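Local structure of agmatine N-acetyltransferase (Drosophila melanogaster, 7CIW) at residues H29-E33 and G132-R138; F59-F63 and T149-R153; V122-V128 and H159-D165. The protein transfers an acetyl group from acetyl-CoA to the amine of agmatine, and probably also acylates arylalkylamines such as dopamine and serotonin. The protein carries 1 engineered substitution. All blocks are in the same frame, centred on the assembly; numbering follows the deposited sequence.

Contact 1: residues H29-E33 and G132-R138; sequences HYYPE and GVDPQLR. With COA (coenzyme A), chain B; G0R (N-(4-carbamimidamidobutyl)ethanamide), chain C.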
loop_
_atom_site.group_PDB
_atom_site.type_symbol
_atom_site.label_atom_id
_atom_site.label_comp_id
_atom_site.label_asym_id
_atom_site.label_seq_id
_atom_site.Cartn_x
_atom_site.Cartn_y
_atom_site.Cartn_z
ATOM N N HIS A 29 10.888 8.819 0.651
ATOM C CA HIS A 29 9.671 9.611 0.723
ATOM C C HIS A 29 8.411 8.816 1.028
ATOM O O HIS A 29 7.342 9.418 1.171
ATOM C CB HIS A 29 9.468 10.386 -0.588
ATOM C CG HIS A 29 10.551 11.380 -0.860
ATOM N ND1 HIS A 29 10.925 12.337 0.058
ATOM C CD2 HIS A 29 11.358 11.550 -1.934
ATOM C CE1 HIS A 29 11.911 13.062 -0.443
ATOM N NE2 HIS A 29 12.191 12.605 -1.651
ATOM N N TYR A 30 8.496 7.494 1.118
ATOM C CA TYR A 30 7.359 6.680 1.518
ATOM C C TYR A 30 7.545 6.151 2.931
ATOM O O TYR A 30 6.789 6.506 3.839
ATOM C CB TYR A 30 7.165 5.514 0.540
ATOM C CG TYR A 30 6.134 4.512 1.001
ATOM C CD1 TYR A 30 4.772 4.815 0.952
ATOM C CD2 TYR A 30 6.516 3.262 1.482
ATOM C CE1 TYR A 30 3.822 3.905 1.379
ATOM C CE2 TYR A 30 5.566 2.343 1.913
ATOM C CZ TYR A 30 4.224 2.673 1.856
ATOM O OH TYR A 30 3.286 1.760 2.277
ATOM N N TYR A 31 8.566 5.328 3.132
ATOM C CA TYR A 31 8.759 4.671 4.421
ATOM C C TYR A 31 8.928 5.617 5.609
ATOM O O TYR A 31 8.392 5.303 6.683
ATOM C CB TYR A 31 9.968 3.746 4.319
ATOM C CG TYR A 31 9.732 2.392 3.691
ATOM C CD1 TYR A 31 8.899 1.448 4.293
ATOM C CD2 TYR A 31 10.398 2.031 2.525
ATOM C CE1 TYR A 31 8.728 0.183 3.739
ATOM C CE2 TYR A 31 10.238 0.766 1.964
ATOM C CZ TYR A 31 9.410 -0.155 2.581
ATOM O OH TYR A 31 9.258 -1.405 2.038
ATOM N N PRO A 32 9.657 6.735 5.523
ATOM C CA PRO A 32 9.838 7.566 6.730
ATOM C C PRO A 32 8.548 8.150 7.279
ATOM O O PRO A 32 8.476 8.402 8.488
ATOM C CB PRO A 32 10.803 8.669 6.261
ATOM C CG PRO A 32 11.541 8.036 5.115
ATOM C CD PRO A 32 10.506 7.213 4.413
ATOM N N GLU A 33 7.520 8.338 6.447
ATOM C CA GLU A 33 6.264 8.949 6.874
ATOM C C GLU A 33 5.076 7.995 6.870
ATOM O O GLU A 33 4.028 8.341 7.430
ATOM C CB GLU A 33 5.936 10.156 5.987
ATOM C CG GLU A 33 7.029 11.205 5.955
ATOM C CD GLU A 33 6.826 12.212 4.846
ATOM O OE1 GLU A 33 5.891 13.033 4.964
ATOM O OE2 GLU A 33 7.594 12.170 3.856
ATOM N N GLY A 132 3.181 6.527 -2.378
ATOM C CA GLY A 132 3.949 7.640 -1.834
ATOM C C GLY A 132 4.218 8.685 -2.891
ATOM O O GLY A 132 4.351 8.371 -4.077
ATOM N N VAL A 133 4.277 9.947 -2.457
ATOM C CA VAL A 133 4.545 11.097 -3.316
ATOM C C VAL A 133 5.632 11.936 -2.653
ATOM O O VAL A 133 5.582 12.162 -1.440
ATOM C CB VAL A 133 3.278 11.947 -3.550
ATOM C CG1 VAL A 133 3.612 13.188 -4.362
ATOM C CG2 VAL A 133 2.213 11.140 -4.289
ATOM N N ASP A 134 6.621 12.363 -3.443
ATOM C CA ASP A 134 7.644 13.298 -2.987
ATOM C C ASP A 134 6.976 14.511 -2.344
ATOM O O ASP A 134 6.057 15.092 -2.938
ATOM C CB ASP A 134 8.501 13.720 -4.189
ATOM C CG ASP A 134 9.720 14.567 -3.817
ATOM O OD1 ASP A 134 9.616 15.522 -3.024
ATOM O OD2 ASP A 134 10.794 14.297 -4.385
ATOM N N PRO A 135 7.394 14.913 -1.144
ATOM C CA PRO A 135 6.763 16.069 -0.484
ATOM C C PRO A 135 6.709 17.308 -1.354
ATOM O O PRO A 135 5.749 18.081 -1.262
ATOM C CB PRO A 135 7.649 16.278 0.750
ATOM C CG PRO A 135 8.219 14.926 1.024
ATOM C CD PRO A 135 8.456 14.318 -0.321
ATOM N N GLN A 136 7.697 17.505 -2.231
ATOM C CA GLN A 136 7.697 18.672 -3.101
ATOM C C GLN A 136 6.621 18.610 -4.176
ATOM O O GLN A 136 6.333 19.633 -4.804
ATOM C CB GLN A 136 9.066 18.823 -3.759
ATOM C CG GLN A 136 10.124 19.355 -2.823
ATOM C CD GLN A 136 11.386 19.758 -3.548
ATOM O OE1 GLN A 136 11.921 18.996 -4.361
ATOM N NE2 GLN A 136 11.876 20.959 -3.258
ATOM N N LEU A 137 6.032 17.441 -4.417
ATOM C CA LEU A 137 4.988 17.292 -5.422
ATOM C C LEU A 137 3.633 16.962 -4.807
ATOM O O LEU A 137 2.705 16.608 -5.538
ATOM C CB LEU A 137 5.379 16.214 -6.436
ATOM C CG LEU A 137 6.368 16.486 -7.581
ATOM C CD1 LEU A 137 5.854 17.591 -8.491
ATOM C CD2 LEU A 137 7.763 16.812 -7.068
ATOM N N ARG A 138 3.497 17.046 -3.486
ATOM C CA ARG A 138 2.232 16.699 -2.856
ATOM C C ARG A 138 1.203 17.800 -3.071
ATOM O O ARG A 138 1.538 18.978 -3.209
ATOM C CB ARG A 138 2.425 16.421 -1.363
ATOM C CG ARG A 138 3.135 15.091 -1.110
ATOM C CD ARG A 138 3.355 14.780 0.352
ATOM N NE ARG A 138 4.239 13.623 0.494
ATOM C CZ ARG A 138 4.887 13.302 1.608
ATOM N NH1 ARG A 138 4.740 14.040 2.705
ATOM N NH2 ARG A 138 5.680 12.236 1.624
HETATM N N1A COA B . 1.159 15.730 5.049
HETATM C C2A COA B . 0.491 16.916 5.108
HETATM N N3A COA B . -0.406 17.261 4.124
HETATM C C4A COA B . -0.631 16.432 3.092
HETATM C C5A COA B . 0.033 15.267 3.035
HETATM C C6A COA B . 0.927 14.924 4.028
HETATM N N6A COA B . 1.866 13.786 4.394
HETATM N N7A COA B . -0.343 14.592 1.920
HETATM C C8A COA B . -1.247 15.338 1.270
HETATM N N9A COA B . -1.426 16.454 1.992
HETATM C C1B COA B . -2.156 17.569 1.827
HETATM C C2B COA B . -1.684 18.213 0.500
HETATM O O2B COA B . -0.472 19.045 0.683
HETATM C C3B COA B . -2.755 18.879 0.024
HETATM O O3B COA B . -3.069 20.110 0.729
HETATM P P3B COA B . -2.520 21.609 0.260
HETATM O O7A COA B . -2.348 21.659 -1.246
HETATM O O8A COA B . -3.470 22.691 0.782
HETATM O O9A COA B . -1.167 21.767 0.940
HETATM C C4B COA B . -4.014 17.917 0.420
HETATM O O4B COA B . -3.645 17.216 1.485
HETATM C C5B COA B . -4.434 17.034 -0.730
HETATM O O5B COA B . -3.254 16.522 -1.333
HETATM P P1A COA B . -3.304 15.140 -2.283
HETATM O O1A COA B . -4.598 14.338 -2.116
HETATM O O2A COA B . -3.021 15.521 -3.728
HETATM O O3A COA B . -2.093 14.214 -1.681
HETATM P P2A COA B . -0.897 13.473 -2.529
HETATM O O4A COA B . 0.038 14.493 -3.108
HETATM O O5A COA B . -1.503 12.548 -3.559
HETATM O O6A COA B . -0.147 12.651 -1.316
HETATM C CBP COA B . 0.116 10.713 -0.075
HETATM C CCP COA B . -0.880 11.720 -0.590
HETATM C CDP COA B . 0.628 9.886 -1.303
HETATM C CEP COA B . -0.558 9.777 0.939
HETATM C CAP COA B . 1.238 11.474 0.629
HETATM O OAP COA B . 0.716 12.068 1.792
HETATM C C9P COA B . 2.429 10.590 1.048
HETATM O O9P COA B . 3.254 10.211 0.275
HETATM N N8P COA B . 2.560 10.250 2.450
HETATM C C7P COA B . 3.700 9.463 2.957
HETATM C C6P COA B . 3.600 7.900 2.689
HETATM C C5P COA B . 2.224 7.475 3.137
HETATM O O5P COA B . 1.813 7.697 4.246
HETATM N N4P COA B . 1.411 6.756 2.113
HETATM C C3P COA B . 0.044 6.307 2.323
HETATM C C2P COA B . -0.072 5.187 3.357
HETATM S S1P COA B . -1.824 4.732 3.176
HETATM C C10 G0R C . 4.990 -1.767 4.662
HETATM N N12 G0R C . 5.763 -1.103 5.705
HETATM C C1 G0R C . -1.169 2.176 0.343
HETATM C C2 G0R C . -0.242 2.064 1.550
HETATM C C5 G0R C . 0.200 1.126 3.857
HETATM C C6 G0R C . 0.892 -0.239 3.877
HETATM C C7 G0R C . 1.635 -0.506 5.190
HETATM C C8 G0R C . 3.161 -0.362 5.136
HETATM N N4 G0R C . -0.652 1.264 2.686
HETATM N N9 G0R C . 3.807 -1.432 4.408
HETATM N N11 G0R C . 5.585 -2.831 3.892
HETATM O O3 G0R C . 0.808 2.617 1.549
#
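E33 and R138 meet end-on, each carboxylate oxygen taking one nitrogen of the guanidinium. The tighter half of this salt bridge runs from R138 NH1 to E33 OE1, 2.7 Å and nearly straight at 167°, with the donor on the syn side, somewhat out of the carboxylate plane. The other half, from R138 NH2 to E33 OE2, is 2.9 Å long but reaches its oxygen from above that plane, in keeping with the 45° between the two flat groups. R138 also bonds within its own segment: R138 NE donates to V133 O at 2.8 Å, and NH2 adds a weak bond to the same carbonyl. Held by the E33 carboxylate and by V133 O, the guanidinium is fixed in rotation, and its faces are taken as well, P135 CG lying over the centre of one and the pantetheine carbon C9P of CoA over the other, toward its rim. This is the coenzyme-binding corner of the GNAT fold, where strand 125-133 runs into the pyrophosphate-binding loop and the amides of G139 and N141 also bond to CoA. V133 N donates to pantetheine O9P at 2.9 Å, as it might to a neighbouring strand's carbonyl, the pantetheine pairing with the strand edge as is usual in GNAT enzymes. Beside it, Y30, its CG anti to the backbone N (chi1 172°), sends its hydroxyl OH to the acetyl oxygen O3 of N-acetylagmatine, donating at 2.7 Å. D134 divides its carboxylate: D134 OD1 closes an Asx turn with Q136 N at 2.9 Å, and OD2 forms a salt bridge with R70. The carboxyl carbon of D134 sits over one face of the H29 ring.

Contact 2: residues F59-F63 and T149-R153; sequences FGTCF and TVAQR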
loop_
_atom_site.group_PDB
_atom_site.type_symbol
_atom_site.label_atom_id
_atom_site.label_comp_id
_atom_site.label_asym_id
_atom_site.label_seq_id
_atom_site.Cartn_x
_atom_site.Cartn_y
_atom_site.Cartn_z
ATOM N N PHE A 59 4.368 -8.471 -11.499
ATOM C CA PHE A 59 2.967 -8.464 -11.895
ATOM C C PHE A 59 2.627 -7.345 -12.863
ATOM O O PHE A 59 1.515 -7.341 -13.393
ATOM C CB PHE A 59 2.064 -8.333 -10.668
ATOM C CG PHE A 59 2.180 -9.462 -9.701
ATOM C CD1 PHE A 59 2.064 -10.776 -10.128
ATOM C CD2 PHE A 59 2.417 -9.211 -8.358
ATOM C CE1 PHE A 59 2.166 -11.818 -9.233
ATOM C CE2 PHE A 59 2.531 -10.255 -7.456
ATOM C CZ PHE A 59 2.402 -11.561 -7.897
ATOM N N GLY A 60 3.530 -6.394 -13.094
ATOM C CA GLY A 60 3.181 -5.276 -13.953
ATOM C C GLY A 60 2.183 -4.333 -13.335
ATOM O O GLY A 60 1.501 -3.598 -14.050
ATOM N N THR A 61 2.080 -4.342 -12.012
ATOM C CA THR A 61 1.068 -3.581 -11.294
ATOM C C THR A 61 1.704 -2.507 -10.421
ATOM O O THR A 61 1.059 -1.996 -9.497
ATOM C CB THR A 61 0.216 -4.526 -10.448
ATOM O OG1 THR A 61 1.080 -5.441 -9.766
ATOM C CG2 THR A 61 -0.729 -5.307 -11.342
ATOM N N CYS A 62 2.953 -2.161 -10.696
ATOM C CA CYS A 62 3.693 -1.153 -9.953
ATOM C C CYS A 62 4.037 -0.022 -10.910
ATOM O O CYS A 62 4.511 -0.282 -12.022
ATOM C CB CYS A 62 4.959 -1.759 -9.363
ATOM S SG CYS A 62 4.612 -2.981 -8.095
ATOM N N PHE A 63 3.758 1.222 -10.507
ATOM C CA PHE A 63 3.914 2.368 -11.394
ATOM C C PHE A 63 4.637 3.503 -10.687
ATOM O O PHE A 63 4.541 3.657 -9.470
ATOM C CB PHE A 63 2.552 2.862 -11.914
ATOM C CG PHE A 63 1.791 1.813 -12.664
ATOM C CD1 PHE A 63 1.958 1.661 -14.026
ATOM C CD2 PHE A 63 0.924 0.968 -11.998
ATOM C CE1 PHE A 63 1.262 0.680 -14.722
ATOM C CE2 PHE A 63 0.225 -0.009 -12.682
ATOM C CZ PHE A 63 0.403 -0.157 -14.045
ATOM N N THR A 149 -4.308 4.784 -12.366
ATOM C CA THR A 149 -3.537 3.890 -13.230
ATOM C C THR A 149 -3.656 2.451 -12.766
ATOM O O THR A 149 -3.797 1.531 -13.583
ATOM C CB THR A 149 -2.072 4.334 -13.257
ATOM O OG1 THR A 149 -2.011 5.698 -13.690
ATOM C CG2 THR A 149 -1.247 3.458 -14.196
ATOM N N VAL A 150 -3.605 2.236 -11.448
ATOM C CA VAL A 150 -3.775 0.895 -10.901
ATOM C C VAL A 150 -5.165 0.361 -11.217
ATOM O O VAL A 150 -5.323 -0.808 -11.585
ATOM C CB VAL A 150 -3.506 0.900 -9.390
ATOM C CG1 VAL A 150 -3.928 -0.441 -8.766
ATOM C CG2 VAL A 150 -2.032 1.193 -9.148
ATOM N N ALA A 151 -6.201 1.198 -11.048
ATOM C CA ALA A 151 -7.551 0.732 -11.342
ATOM C C ALA A 151 -7.683 0.269 -12.785
ATOM O O ALA A 151 -8.346 -0.736 -13.058
ATOM C CB ALA A 151 -8.580 1.830 -11.054
ATOM N N GLN A 152 -7.088 1.003 -13.730
ATOM C CA GLN A 152 -7.183 0.593 -15.130
ATOM C C GLN A 152 -6.422 -0.700 -15.376
ATOM O O GLN A 152 -6.876 -1.563 -16.139
ATOM C CB GLN A 152 -6.657 1.691 -16.058
ATOM C CG GLN A 152 -6.824 1.340 -17.537
ATOM C CD GLN A 152 -8.281 1.125 -17.916
ATOM O OE1 GLN A 152 -9.121 1.980 -17.656
ATOM N NE2 GLN A 152 -8.586 -0.022 -18.527
ATOM N N ARG A 153 -5.267 -0.853 -14.733
ATOM C CA ARG A 153 -4.530 -2.105 -14.838
ATOM C C ARG A 153 -5.347 -3.254 -14.269
ATOM O O ARG A 153 -5.346 -4.367 -14.815
ATOM C CB ARG A 153 -3.187 -1.960 -14.122
ATOM C CG ARG A 153 -2.370 -3.227 -13.988
ATOM C CD ARG A 153 -1.927 -3.764 -15.329
ATOM N NE ARG A 153 -0.902 -4.793 -15.160
ATOM C CZ ARG A 153 -0.546 -5.652 -16.103
ATOM N NH1 ARG A 153 -1.132 -5.606 -17.291
ATOM N NH2 ARG A 153 0.390 -6.560 -15.853
#
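T61 and V150 bring the two backbones closest, with T61 CA and V150 CA 6.6 Å apart; toward F63 and T149 the gap widens. Here one helix turn packs against strand 62-67 and the turn leading into it, helix 142-156 lying over the mixed sheet of the GNAT fold. G60 turns the chain with a positive phi of 70°, and the carbonyls of F59 and G60 both lie near the arginine R153. Its CG stands anti to the backbone N, and a bend at chi2 (65°) then carries the chain across T61, where R153 CG rests 3.7 Å from T61 CG2. At the far end R153 NH2 donates to F59 O, 2.8 Å away and almost in the guanidinium plane, while R153 NE comes to 2.9 Å from G60 O, a carbonyl that also accepts from Q13 NE2. A leucine in place of R153 would probably leave F59 O without this donor and the turn through G60 less firmly tied to the helix. The aliphatic root of the arginine has its own work: R153 CB touches F63 CZ, 4.0 Å away. V150 CG2 adds an apolar contact at F63 CD2. The hydroxyls of both threonines look elsewhere, T61 OG1 to A77 O and T149 OG1 to K3 and R145, so their methyl groups are what face this interface. T149 CG2 sits squarely above the F63 ring, a CH-pi contact 3.6 Å from the centroid and 9° off the ring normal.

Contact 3: residues V122-V128 and H159-D165; sequences VPSCLHV and HQLVSVD. With G0R (N-(4-carbamimidamidobutyl)ethanamide), chain C.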
loop_
_atom_site.group_PDB
_atom_site.type_symbol
_atom_site.label_atom_id
_atom_site.label_comp_id
_atom_site.label_asym_id
_atom_site.label_seq_id
_atom_site.Cartn_x
_atom_site.Cartn_y
_atom_site.Cartn_z
ATOM N N VAL A 122 -16.218 -11.965 -4.999
ATOM C CA VAL A 122 -15.400 -11.774 -6.196
ATOM C C VAL A 122 -14.242 -12.759 -6.127
ATOM O O VAL A 122 -13.812 -13.121 -5.025
ATOM C CB VAL A 122 -14.874 -10.335 -6.321
ATOM C CG1 VAL A 122 -16.019 -9.357 -6.577
ATOM C CG2 VAL A 122 -14.096 -9.958 -5.071
ATOM N N PRO A 123 -13.702 -13.209 -7.262
ATOM C CA PRO A 123 -12.650 -14.235 -7.217
ATOM C C PRO A 123 -11.293 -13.712 -6.799
ATOM O O PRO A 123 -10.449 -14.509 -6.363
ATOM C CB PRO A 123 -12.606 -14.762 -8.659
ATOM C CG PRO A 123 -13.169 -13.676 -9.480
ATOM C CD PRO A 123 -14.175 -12.955 -8.634
ATOM N N SER A 124 -11.070 -12.405 -6.884
ATOM C CA SER A 124 -9.748 -11.838 -6.683
ATOM C C SER A 124 -9.898 -10.344 -6.459
ATOM O O SER A 124 -10.946 -9.754 -6.726
ATOM C CB SER A 124 -8.842 -12.099 -7.886
ATOM O OG SER A 124 -9.331 -11.416 -9.032
ATOM N N CYS A 125 -8.813 -9.734 -6.000
ATOM C CA CYS A 125 -8.790 -8.296 -5.792
ATOM C C CYS A 125 -7.384 -7.802 -6.103
ATOM O O CYS A 125 -6.407 -8.518 -5.887
ATOM C CB CYS A 125 -9.210 -7.955 -4.348
ATOM S SG CYS A 125 -9.329 -6.190 -3.935
ATOM N N LEU A 126 -7.288 -6.594 -6.650
ATOM C CA LEU A 126 -5.991 -5.942 -6.796
ATOM C C LEU A 126 -5.770 -5.053 -5.581
ATOM O O LEU A 126 -6.497 -4.078 -5.381
ATOM C CB LEU A 126 -5.927 -5.130 -8.090
ATOM C CG LEU A 126 -4.578 -4.527 -8.464
ATOM C CD1 LEU A 126 -3.478 -5.571 -8.450
ATOM C CD2 LEU A 126 -4.672 -3.909 -9.850
ATOM N N HIS A 127 -4.775 -5.386 -4.771
ATOM C CA HIS A 127 -4.535 -4.675 -3.524
ATOM C C HIS A 127 -3.373 -3.703 -3.667
ATOM O O HIS A 127 -2.295 -4.085 -4.130
ATOM C CB HIS A 127 -4.243 -5.673 -2.407
ATOM C CG HIS A 127 -4.160 -5.049 -1.054
ATOM N ND1 HIS A 127 -5.277 -4.727 -0.317
ATOM C CD2 HIS A 127 -3.092 -4.654 -0.315
ATOM C CE1 HIS A 127 -4.904 -4.177 0.826
ATOM N NE2 HIS A 127 -3.586 -4.115 0.851
ATOM N N VAL A 128 -3.576 -2.461 -3.232
ATOM C CA VAL A 128 -2.521 -1.448 -3.266
ATOM C C VAL A 128 -1.716 -1.549 -1.973
ATOM O O VAL A 128 -2.225 -1.250 -0.888
ATOM C CB VAL A 128 -3.094 -0.043 -3.460
ATOM C CG1 VAL A 128 -1.991 1.010 -3.365
ATOM C CG2 VAL A 128 -3.818 0.031 -4.803
ATOM N N HIS A 159 -9.752 -8.038 -12.735
ATOM C CA HIS A 159 -10.175 -7.858 -11.351
ATOM C C HIS A 159 -11.464 -7.054 -11.294
ATOM O O HIS A 159 -11.685 -6.139 -12.085
ATOM C CB HIS A 159 -9.093 -7.153 -10.536
ATOM C CG HIS A 159 -7.847 -7.960 -10.373
ATOM N ND1 HIS A 159 -7.790 -9.092 -9.587
ATOM C CD2 HIS A 159 -6.621 -7.822 -10.926
ATOM C CE1 HIS A 159 -6.576 -9.607 -9.652
ATOM N NE2 HIS A 159 -5.846 -8.858 -10.459
ATOM N N GLN A 160 -12.320 -7.404 -10.340
ATOM C CA GLN A 160 -13.572 -6.690 -10.137
ATOM C C GLN A 160 -13.513 -5.743 -8.950
ATOM O O GLN A 160 -14.501 -5.061 -8.657
ATOM C CB GLN A 160 -14.717 -7.691 -9.960
ATOM C CG GLN A 160 -14.933 -8.564 -11.207
ATOM C CD GLN A 160 -15.792 -9.772 -10.921
ATOM O OE1 GLN A 160 -16.839 -9.656 -10.290
ATOM N NE2 GLN A 160 -15.352 -10.943 -11.375
ATOM N N LEU A 161 -12.369 -5.659 -8.283
ATOM C CA LEU A 161 -12.272 -4.902 -7.047
ATOM C C LEU A 161 -10.834 -4.448 -6.872
ATOM O O LEU A 161 -9.908 -5.174 -7.237
ATOM C CB LEU A 161 -12.706 -5.752 -5.847
ATOM C CG LEU A 161 -13.010 -5.005 -4.544
ATOM C CD1 LEU A 161 -14.331 -4.239 -4.664
ATOM C CD2 LEU A 161 -13.049 -5.985 -3.366
ATOM N N VAL A 162 -10.670 -3.235 -6.337
ATOM C CA VAL A 162 -9.394 -2.722 -5.838
ATOM C C VAL A 162 -9.566 -2.481 -4.348
ATOM O O VAL A 162 -10.612 -1.988 -3.925
ATOM C CB VAL A 162 -8.968 -1.414 -6.538
ATOM C CG1 VAL A 162 -7.663 -0.858 -5.944
ATOM C CG2 VAL A 162 -8.827 -1.622 -8.038
ATOM N N SER A 163 -8.557 -2.837 -3.554
ATOM C CA SER A 163 -8.587 -2.571 -2.117
ATOM C C SER A 163 -7.307 -1.866 -1.696
ATOM O O SER A 163 -6.273 -1.974 -2.357
ATOM C CB SER A 163 -8.765 -3.853 -1.298
ATOM O OG SER A 163 -7.740 -4.800 -1.587
ATOM N N VAL A 164 -7.381 -1.141 -0.575
ATOM C CA VAL A 164 -6.216 -0.410 -0.081
ATOM C C VAL A 164 -6.381 -0.141 1.414
ATOM O O VAL A 164 -7.465 0.251 1.860
ATOM C CB VAL A 164 -6.008 0.891 -0.892
ATOM C CG1 VAL A 164 -7.261 1.799 -0.824
ATOM C CG2 VAL A 164 -4.756 1.640 -0.423
ATOM N N ASP A 165 -5.332 -0.403 2.204
ATOM C CA ASP A 165 -5.343 -0.108 3.640
ATOM C C ASP A 165 -4.758 1.281 3.849
ATOM O O ASP A 165 -3.540 1.456 3.866
ATOM C CB ASP A 165 -4.538 -1.135 4.433
ATOM C CG ASP A 165 -5.039 -2.556 4.254
ATOM O OD1 ASP A 165 -6.268 -2.752 4.146
ATOM O OD2 ASP A 165 -4.196 -3.481 4.235
HETATM C C10 G0R C . 4.990 -1.767 4.662
HETATM N N12 G0R C . 5.763 -1.103 5.705
HETATM C C1 G0R C . -1.169 2.176 0.343
HETATM C C2 G0R C . -0.242 2.064 1.550
HETATM C C5 G0R C . 0.200 1.126 3.857
HETATM C C6 G0R C . 0.892 -0.239 3.877
HETATM C C7 G0R C . 1.635 -0.506 5.190
HETATM C C8 G0R C . 3.161 -0.362 5.136
HETATM N N4 G0R C . -0.652 1.264 2.686
HETATM N N9 G0R C . 3.807 -1.432 4.408
HETATM N N11 G0R C . 5.585 -2.831 3.892
HETATM O O3 G0R C . 0.808 2.617 1.549
HETATM O O HOH W 1 -12.256 -10.017 -9.192
HETATM O O HOH W 2 -1.821 -3.185 2.923
HETATM O O HOH W 3 -2.455 -0.822 1.728
#
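H127 and S163, partners across two parallel strands, are joined at their side chains as well: H127 ND1 and S163 OG form a hydrogen bond of 2.8 Å in the plane of the imidazole. At the other end of the ring, H127 NE2 is linked through a water to D165 OD2, to which the water donates a hydrogen bond of 2.7 Å, while D165 OD1 is held by T211. Beneath these side chains the backbone supplies the frame: L126 N to L161 O, S163 N to L126 O and V128 N to S163 O, the last 2.9 Å and close to straight at 171°. The strands belong to the beta-alpha-beta unit whose crossover is helix 142-156. They cross at 27°; beyond V128 their pairing gives way, consistent with the splay that opens the GNAT cleft between these two strands. V128 O and D165 N are already 4.5 Å apart, and a water fills the step, donating to V128 O and accepting from D165 N and from N4 of N-acetylagmatine. On the sheet face of L126 and V128, V164 CG2 packs against V128 CB at 3.8 Å and touches the product's acetyl methyl. At the opposite end, H159 ND1 shares a 2.8 Å hydrogen bond with S124 OG.

Contacts 1 and 3 use opposite ends of strand 125-133 and lie on opposite sides of the chain's centre, yet both reach N-acetylagmatine. Contact 1 is partly buried, and it works through charge and through bonds to the ligands. Contact 3 is buried sheet interior: backbone pairing does most of the joining, with one water bridging the strands where their pairing fails. Contact 2, also buried, touches no ligand; it relies on methyl and ring packing and on one partly exposed arginine that bonds a backbone carbonyl. It abuts contact 3 directly, V150 meeting L126 and V128, T61 meeting L126 and A151 meeting V162, so helix 142-156 covers the very strands that its own crossover connects.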